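ABC-type phosphate transport system, periplasmic component (Lactobacillus brevis, PDB 4ECF) probably serves as the phosphate-binding component of the PstSACB ABC transporter, which imports phosphate across the cytoplasmic membrane. Local coordinates at residues A[81-85]-A[202-206]; A[121-127]-A[166-172]; A[160-164]-A[177-182]. All blocks are in the same frame, centred on the assembly; numbering follows the deposited sequence.

Interaction 1 (A[81-85]-A[202-206]); sequences VGITP and WRIWS. With EDO (1,2-ethanediol), chain F; EDO (1,2-ethanediol), chain L.
Two N-H groups converge on the carbonyl oxygen of Ile204: Ile83 N reaches Ile204 O at 3.0 Å, nearly straight at 171° yet from above the carbonyl plane, and the indole Trp202 NE1 adds a weak, bent bond. Strands 73-87 and 205-213 pair antiparallel here, deep in a periplasmic-binding-protein fold, and the loop 202-204 leads into the second of them. The Trp202 side chain swings clear of its own backbone N (CG anti, chi1 -176°), and the indole turns its edge to residues 83-85, where NE1 donates its stronger bond to Ile83 O at 2.9 Å, almost in the ring plane. Farther round the ring edge, Pro85 CD meets Trp202 CZ2 at 3.9 Å, and Phe175 packs edge-to-face on the indole. A leucine in place of Trp202 would probably deprive Ile83 O of its indole donor and open a gap beside the Pro85 ring. Ile83 and Ile204 cross at about a right angle, CB of Ile83 against CG2 of Ile204. Beyond Gly82 and Trp205, a non-hydrogen-bonded pair, Val81 and Ser206 exchange two backbone bonds, Val81 N to Ser206 O and Ser206 N to Val81 O. Ser206 OG bonds to Asp59 O and packs 3.8 Å from Val81 CG1.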
# COMPACT_ATOMS: atom_id res chain seq x y z
N VAL A 81 5.99 0.16 2.66
CA VAL A 81 5.51 -0.57 1.47
C VAL A 81 5.77 0.25 0.21
O VAL A 81 5.48 1.45 0.16
CB VAL A 81 4.02 -0.94 1.62
CG1 VAL A 81 3.13 0.32 1.57
CG2 VAL A 81 3.62 -2.02 0.63
N GLY A 82 6.35 -0.40 -0.80
CA GLY A 82 6.48 0.16 -2.13
C GLY A 82 5.21 -0.03 -2.92
O GLY A 82 4.46 -1.02 -2.71
N ILE A 83 4.93 0.93 -3.78
CA ILE A 83 3.78 0.88 -4.72
C ILE A 83 4.32 1.01 -6.14
O ILE A 83 5.18 1.88 -6.44
CB ILE A 83 2.78 2.00 -4.41
CG1 ILE A 83 2.16 1.77 -3.02
CG2 ILE A 83 1.70 2.13 -5.52
CD1 ILE A 83 1.64 3.05 -2.42
N THR A 84 3.79 0.17 -7.02
CA THR A 84 4.23 0.14 -8.41
C THR A 84 3.05 0.15 -9.39
O THR A 84 2.02 -0.47 -9.13
CB THR A 84 5.12 -1.05 -8.72
OG1 THR A 84 5.60 -0.97 -10.08
CG2 THR A 84 4.42 -2.37 -8.54
N PRO A 85 3.19 0.89 -10.49
CA PRO A 85 2.25 0.65 -11.59
C PRO A 85 2.39 -0.78 -12.08
O PRO A 85 3.47 -1.39 -12.02
CB PRO A 85 2.70 1.61 -12.69
CG PRO A 85 3.80 2.43 -12.14
CD PRO A 85 4.29 1.78 -10.89
N TRP A 202 13.29 5.22 -5.98
CA TRP A 202 11.89 4.92 -6.26
C TRP A 202 11.07 5.68 -5.21
O TRP A 202 11.24 5.44 -4.01
CB TRP A 202 11.64 3.40 -6.10
CG TRP A 202 10.22 3.08 -6.47
CD1 TRP A 202 9.10 3.05 -5.62
CD2 TRP A 202 9.69 2.83 -7.80
NE1 TRP A 202 7.96 2.78 -6.34
CE2 TRP A 202 8.27 2.59 -7.65
CE3 TRP A 202 10.26 2.68 -9.06
CZ2 TRP A 202 7.44 2.35 -8.75
CZ3 TRP A 202 9.43 2.40 -10.13
CH2 TRP A 202 8.05 2.21 -9.97
N ARG A 203 10.29 6.65 -5.64
CA ARG A 203 9.63 7.60 -4.72
C ARG A 203 8.27 7.15 -4.24
O ARG A 203 7.69 7.76 -3.30
CB ARG A 203 9.47 8.95 -5.41
CG ARG A 203 10.80 9.67 -5.67
CD ARG A 203 10.60 11.03 -6.34
NE ARG A 203 9.86 11.99 -5.49
CZ ARG A 203 8.61 12.43 -5.70
NH1 ARG A 203 7.88 12.00 -6.73
NH2 ARG A 203 8.08 13.31 -4.86
N ILE A 204 7.69 6.16 -4.89
CA ILE A 204 6.29 5.77 -4.58
C ILE A 204 6.28 4.66 -3.50
O ILE A 204 6.43 3.48 -3.81
CB ILE A 204 5.48 5.32 -5.83
CG1 ILE A 204 5.87 6.10 -7.10
CG2 ILE A 204 4.00 5.43 -5.50
CD1 ILE A 204 5.09 5.61 -8.31
N TRP A 205 6.09 5.09 -2.24
CA TRP A 205 6.15 4.21 -1.08
C TRP A 205 5.49 4.96 0.04
O TRP A 205 5.37 6.21 0.00
CB TRP A 205 7.58 3.79 -0.72
CG TRP A 205 8.53 4.91 -0.44
CD1 TRP A 205 9.47 5.46 -1.29
CD2 TRP A 205 8.74 5.55 0.84
NE1 TRP A 205 10.20 6.43 -0.65
CE2 TRP A 205 9.80 6.54 0.64
CE3 TRP A 205 8.12 5.46 2.10
CZ2 TRP A 205 10.25 7.35 1.67
CZ3 TRP A 205 8.60 6.28 3.13
CH2 TRP A 205 9.64 7.21 2.90
N SER A 206 5.06 4.23 1.05
CA SER A 206 4.56 4.88 2.27
C SER A 206 4.91 4.06 3.50
O SER A 206 5.27 2.90 3.40
CB SER A 206 3.05 5.12 2.22
OG SER A 206 2.33 3.91 2.39
C1 EDO F . 11.04 6.57 -10.27
O1 EDO F . 11.29 7.91 -10.74
C2 EDO F . 9.73 6.43 -9.49
O2 EDO F . 9.67 7.28 -8.35
C1 EDO L . 6.13 12.44 -9.45
O1 EDO L . 5.24 12.68 -8.34
C2 EDO L . 7.36 13.36 -9.40
O2 EDO L . 7.33 14.39 -10.40

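Interaction 2 (A[121-127]-A[166-172]); sequences SIVLINR and TPGAISY. With PO4 (phosphate ion), chain B.
Parallel strands 123-127 and 169-174 run together toward the phosphate, and at the cleft end the hydroxyl of Tyr172 accepts two bonds from neighbouring residues. Asn126 ND2 donates to Tyr172 OH at 2.8 Å, lying near the ring plane at its edge, while the backbone Arg127 N donates to the same Tyr172 OH at 2.9 Å. Two donors on one oxygen should limit how the phenol can turn, and Phe137 stacks on its ring. Ser171 OG donates to Ile125 O at 2.8 Å from above the carbonyl plane. The strands are joined by Val123 N to Gly168 O, Ile170 N to Val123 O and Ile125 N to Ile170 O. Helix 132-140, strand 151-153 and helix 156-165 link them, part of the alpha/beta lobe of this binding-protein fold. Gly168, in a type II turn, has positive phi, and a CB there would clash with Ser121 O. On the sheet face bearing Leu124, its CD2 lies 3.6 Å from Ile170 CG2. Arg127, bent at chi2 (-79°) and chi3 (-51°), turns its guanidinium to the phosphate: NH2 donates to O3 at 2.8 Å, and NH1 makes a weak bond to O1. Thr12, Thr41, Ser131 and Thr133 also bind that ion.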
# COMPACT_ATOMS: atom_id res chain seq x y z
N SER A 121 -5.99 0.35 -27.14
CA SER A 121 -6.53 1.38 -26.28
C SER A 121 -6.17 1.09 -24.82
O SER A 121 -6.22 -0.07 -24.37
CB SER A 121 -8.05 1.49 -26.46
OG SER A 121 -8.57 2.46 -25.58
N ILE A 122 -5.81 2.14 -24.08
CA ILE A 122 -5.47 2.04 -22.66
C ILE A 122 -6.76 1.95 -21.84
O ILE A 122 -7.74 2.66 -22.13
CB ILE A 122 -4.64 3.24 -22.21
CG1 ILE A 122 -3.36 3.33 -23.03
CG2 ILE A 122 -4.43 3.20 -20.68
CD1 ILE A 122 -2.46 4.51 -22.67
N VAL A 123 -6.77 1.07 -20.84
CA VAL A 123 -7.87 0.98 -19.90
C VAL A 123 -7.35 1.29 -18.52
O VAL A 123 -6.61 0.46 -17.93
CB VAL A 123 -8.49 -0.45 -19.89
CG1 VAL A 123 -9.62 -0.55 -18.86
CG2 VAL A 123 -8.98 -0.85 -21.28
N LEU A 124 -7.72 2.45 -17.99
CA LEU A 124 -7.31 2.82 -16.64
C LEU A 124 -8.15 2.05 -15.65
O LEU A 124 -9.39 1.95 -15.78
CB LEU A 124 -7.49 4.34 -16.41
CG LEU A 124 -6.70 5.27 -17.33
CD1 LEU A 124 -7.09 6.71 -17.04
CD2 LEU A 124 -5.20 5.04 -17.22
N ILE A 125 -7.47 1.49 -14.65
CA ILE A 125 -8.14 0.86 -13.51
C ILE A 125 -7.69 1.60 -12.25
O ILE A 125 -6.50 1.72 -12.00
CB ILE A 125 -7.78 -0.64 -13.43
CG1 ILE A 125 -8.07 -1.36 -14.76
CG2 ILE A 125 -8.51 -1.30 -12.26
CD1 ILE A 125 -9.53 -1.50 -15.08
N ASN A 126 -8.64 2.11 -11.48
CA ASN A 126 -8.31 2.86 -10.27
C ASN A 126 -8.83 2.14 -9.05
O ASN A 126 -9.72 1.27 -9.13
CB ASN A 126 -8.94 4.27 -10.32
CG ASN A 126 -8.07 5.25 -11.07
OD1 ASN A 126 -8.52 5.86 -12.02
ND2 ASN A 126 -6.85 5.42 -10.62
N ARG A 127 -8.26 2.48 -7.89
CA ARG A 127 -8.93 2.17 -6.66
C ARG A 127 -9.90 3.28 -6.32
O ARG A 127 -9.79 4.41 -6.82
CB ARG A 127 -7.90 2.00 -5.53
CG ARG A 127 -6.96 0.81 -5.70
CD ARG A 127 -7.58 -0.54 -5.29
NE ARG A 127 -8.15 -0.41 -3.96
CZ ARG A 127 -7.43 -0.44 -2.85
NH1 ARG A 127 -6.12 -0.65 -2.91
NH2 ARG A 127 -8.00 -0.23 -1.69
N THR A 166 -7.43 -8.01 -18.42
CA THR A 166 -8.02 -6.95 -19.23
C THR A 166 -7.02 -6.35 -20.22
O THR A 166 -6.07 -5.65 -19.80
CB THR A 166 -8.58 -5.82 -18.37
OG1 THR A 166 -9.54 -6.35 -17.45
CG2 THR A 166 -9.23 -4.73 -19.24
N PRO A 167 -7.23 -6.60 -21.53
CA PRO A 167 -6.34 -6.02 -22.50
C PRO A 167 -6.20 -4.52 -22.31
O PRO A 167 -7.19 -3.82 -22.09
CB PRO A 167 -7.04 -6.31 -23.85
CG PRO A 167 -7.81 -7.57 -23.60
CD PRO A 167 -8.25 -7.47 -22.16
N GLY A 168 -4.97 -4.00 -22.40
CA GLY A 168 -4.75 -2.56 -22.35
C GLY A 168 -4.67 -1.96 -20.94
O GLY A 168 -4.43 -0.78 -20.82
N ALA A 169 -4.89 -2.77 -19.90
CA ALA A 169 -5.07 -2.24 -18.52
C ALA A 169 -3.78 -1.75 -17.86
O ALA A 169 -2.74 -2.37 -18.00
CB ALA A 169 -5.73 -3.30 -17.63
N ILE A 170 -3.92 -0.65 -17.14
CA ILE A 170 -2.94 -0.20 -16.18
C ILE A 170 -3.59 0.17 -14.84
O ILE A 170 -4.63 0.75 -14.79
CB ILE A 170 -2.11 0.97 -16.76
CG1 ILE A 170 -1.05 1.42 -15.78
CG2 ILE A 170 -3.03 2.14 -17.20
CD1 ILE A 170 -0.03 2.42 -16.35
N SER A 171 -2.89 -0.15 -13.76
CA SER A 171 -3.30 0.24 -12.40
C SER A 171 -2.04 0.36 -11.54
O SER A 171 -0.93 0.53 -12.05
CB SER A 171 -4.30 -0.72 -11.78
OG SER A 171 -4.94 -0.13 -10.66
N TYR A 172 -2.27 0.34 -10.25
CA TYR A 172 -1.18 0.47 -9.27
C TYR A 172 -1.47 -0.46 -8.11
O TYR A 172 -2.62 -0.60 -7.71
CB TYR A 172 -1.06 1.93 -8.84
CG TYR A 172 -2.36 2.62 -8.65
CD1 TYR A 172 -3.06 2.50 -7.47
CD2 TYR A 172 -2.99 3.31 -9.70
CE1 TYR A 172 -4.29 3.11 -7.29
CE2 TYR A 172 -4.21 3.93 -9.54
CZ TYR A 172 -4.87 3.82 -8.32
OH TYR A 172 -6.10 4.44 -8.15
P PO4 B . -5.26 0.43 0.50
O1 PO4 B . -4.96 0.94 -0.91
O2 PO4 B . -5.64 1.51 1.45
O3 PO4 B . -6.25 -0.69 0.49
O4 PO4 B . -3.92 -0.25 1.08
O HOH W 1 -4.16 -1.11 -5.16

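Interaction 3 (A[160-164]-A[177-182]); sequences RSIVA and YVNKTV. With ACT (acetate ion), chain C; EDO (1,2-ethanediol), chain K.
Arg160 leaves its helix extended, CG anti to the backbone N (chi1 174°), then bends at chi3 (61°), which lays the guanidinium between Tyr177 and Asn179. Its NH1 is shared by two acceptors near the guanidinium plane: Tyr177 O at 2.9 Å, and the O of a bound acetate that also bonds to Ser176 OG. The flat group is covered on both faces. Asn179 ND2 lies over one, with the amide plane only 5° from that of the guanidinium and ND2 3.7 Å from Arg160 NH1; Tyr177 CD2 lies over the other, off toward the rim. The acetate OXT sits above the centre of the Tyr177 ring, whose OH bonds to Thr12 O. This is where helix 156-165 packs against the connection between strands 169-174 and 183-187, two strands that flank strand 73-87 in the sheet. The connection is shaped by an Asx turn, Asn179 OD1 accepting from Thr181 N, within a type I turn from Asn179 to Val182. Past the turn, Val182 CG1 tucks against the helix, 3.6 Å from Arg160 O, and touches Val163 CG1 and Ala164 CB, each at 3.9 Å. Ala164 CB also presses on the turn, 3.5 Å from Thr181 O. A water donates to both Ala164 O and Thr181 O, bridging the helix backbone to the loop, and Val163 O is taken by Asn88 ND2.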
# COMPACT_ATOMS: atom_id res chain seq x y z
N ARG A 160 -5.24 -6.23 -9.13
CA ARG A 160 -4.33 -7.18 -9.77
C ARG A 160 -5.08 -8.15 -10.75
O ARG A 160 -4.64 -8.35 -11.88
CB ARG A 160 -3.52 -7.94 -8.73
CG ARG A 160 -2.67 -9.04 -9.35
CD ARG A 160 -1.96 -9.81 -8.27
NE ARG A 160 -2.85 -10.47 -7.31
CZ ARG A 160 -2.47 -10.97 -6.15
NH1 ARG A 160 -1.21 -10.90 -5.74
NH2 ARG A 160 -3.37 -11.57 -5.36
N SER A 161 -6.17 -8.77 -10.32
CA SER A 161 -6.86 -9.74 -11.18
C SER A 161 -7.47 -9.13 -12.43
O SER A 161 -7.43 -9.74 -13.52
CB SER A 161 -7.92 -10.54 -10.42
OG SER A 161 -8.78 -9.69 -9.70
N ILE A 162 -8.02 -7.91 -12.31
CA ILE A 162 -8.62 -7.23 -13.44
C ILE A 162 -7.53 -6.79 -14.42
O ILE A 162 -7.69 -6.91 -15.65
CB ILE A 162 -9.47 -6.02 -12.99
CG1 ILE A 162 -10.73 -6.50 -12.25
CG2 ILE A 162 -9.84 -5.14 -14.18
CD1 ILE A 162 -11.76 -7.16 -13.14
N VAL A 163 -6.40 -6.31 -13.90
CA VAL A 163 -5.29 -5.93 -14.79
C VAL A 163 -4.80 -7.14 -15.57
O VAL A 163 -4.57 -7.06 -16.77
CB VAL A 163 -4.13 -5.20 -14.03
CG1 VAL A 163 -2.84 -5.12 -14.86
CG2 VAL A 163 -4.60 -3.81 -13.62
N ALA A 164 -4.68 -8.28 -14.88
CA ALA A 164 -4.19 -9.51 -15.50
C ALA A 164 -5.00 -9.94 -16.71
O ALA A 164 -4.42 -10.36 -17.72
CB ALA A 164 -4.11 -10.64 -14.47
N TYR A 177 1.90 -7.63 -4.01
CA TYR A 177 0.89 -8.18 -4.86
C TYR A 177 1.42 -8.49 -6.25
O TYR A 177 0.76 -9.16 -7.02
CB TYR A 177 -0.32 -7.24 -4.97
CG TYR A 177 -1.25 -7.25 -3.75
CD1 TYR A 177 -0.95 -6.53 -2.59
CD2 TYR A 177 -2.40 -8.04 -3.76
CE1 TYR A 177 -1.77 -6.58 -1.48
CE2 TYR A 177 -3.24 -8.08 -2.65
CZ TYR A 177 -2.92 -7.38 -1.49
OH TYR A 177 -3.82 -7.42 -0.45
N VAL A 178 2.59 -7.96 -6.61
CA VAL A 178 3.09 -8.22 -7.95
C VAL A 178 3.42 -9.72 -8.09
O VAL A 178 4.09 -10.27 -7.22
CB VAL A 178 4.35 -7.35 -8.28
CG1 VAL A 178 4.91 -7.76 -9.63
CG2 VAL A 178 3.99 -5.86 -8.23
N ASN A 179 2.92 -10.33 -9.15
CA ASN A 179 3.20 -11.73 -9.51
C ASN A 179 3.22 -11.91 -11.03
O ASN A 179 3.07 -10.93 -11.78
CB ASN A 179 2.21 -12.70 -8.80
CG ASN A 179 0.77 -12.64 -9.34
OD1 ASN A 179 0.51 -12.19 -10.45
ND2 ASN A 179 -0.17 -13.13 -8.53
N LYS A 180 3.37 -13.15 -11.48
CA LYS A 180 3.55 -13.49 -12.89
C LYS A 180 2.36 -13.16 -13.79
O LYS A 180 2.50 -13.16 -15.02
CB LYS A 180 3.85 -15.00 -13.05
CG LYS A 180 5.22 -15.43 -12.55
CD LYS A 180 5.49 -16.91 -12.86
CE LYS A 180 4.67 -17.84 -11.98
NZ LYS A 180 5.04 -17.74 -10.54
N THR A 181 1.19 -12.89 -13.20
CA THR A 181 0.01 -12.57 -14.00
C THR A 181 -0.00 -11.12 -14.53
O THR A 181 -0.77 -10.80 -15.42
CB THR A 181 -1.30 -12.82 -13.22
OG1 THR A 181 -1.37 -11.91 -12.13
CG2 THR A 181 -1.37 -14.28 -12.69
N VAL A 182 0.85 -10.27 -13.95
CA VAL A 182 0.95 -8.85 -14.35
C VAL A 182 2.41 -8.41 -14.50
O VAL A 182 3.33 -9.13 -14.09
CB VAL A 182 0.21 -7.94 -13.34
CG1 VAL A 182 -1.28 -8.28 -13.28
CG2 VAL A 182 0.84 -8.03 -11.95
C ACT C . -0.76 -11.19 -1.99
O ACT C . -0.29 -11.56 -3.09
OXT ACT C . -0.10 -10.43 -1.25
CH3 ACT C . -2.12 -11.68 -1.56
C1 EDO K . -5.51 -10.26 -22.64
O1 EDO K . -4.42 -9.38 -22.91
C2 EDO K . -5.04 -11.48 -21.85
O2 EDO K . -4.33 -11.04 -20.69
O HOH W 2 -1.52 -9.82 -17.99

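Coming from the N terminus, the chain lays down 81-85 on the long strand 73-87, and 202-206 comes back alongside it much later, so interaction 1 closes the widest loop and encloses both other contacts. Within that loop, 121-127 comes first, then helix segment 160-164, then 166-172, which closes interaction 2, and last 177-182, which closes interaction 3; these two therefore cross. Strands 73-87 and 169-174 are sheet neighbours, and Pro85 CB packs on Ser171 O, joining interactions 1 and 2. Val163 of the helix rests on Ser171 and Ala169, tying interaction 3 to interaction 2, while Thr84 CG2 meets Val178 CG2 between interactions 1 and 3.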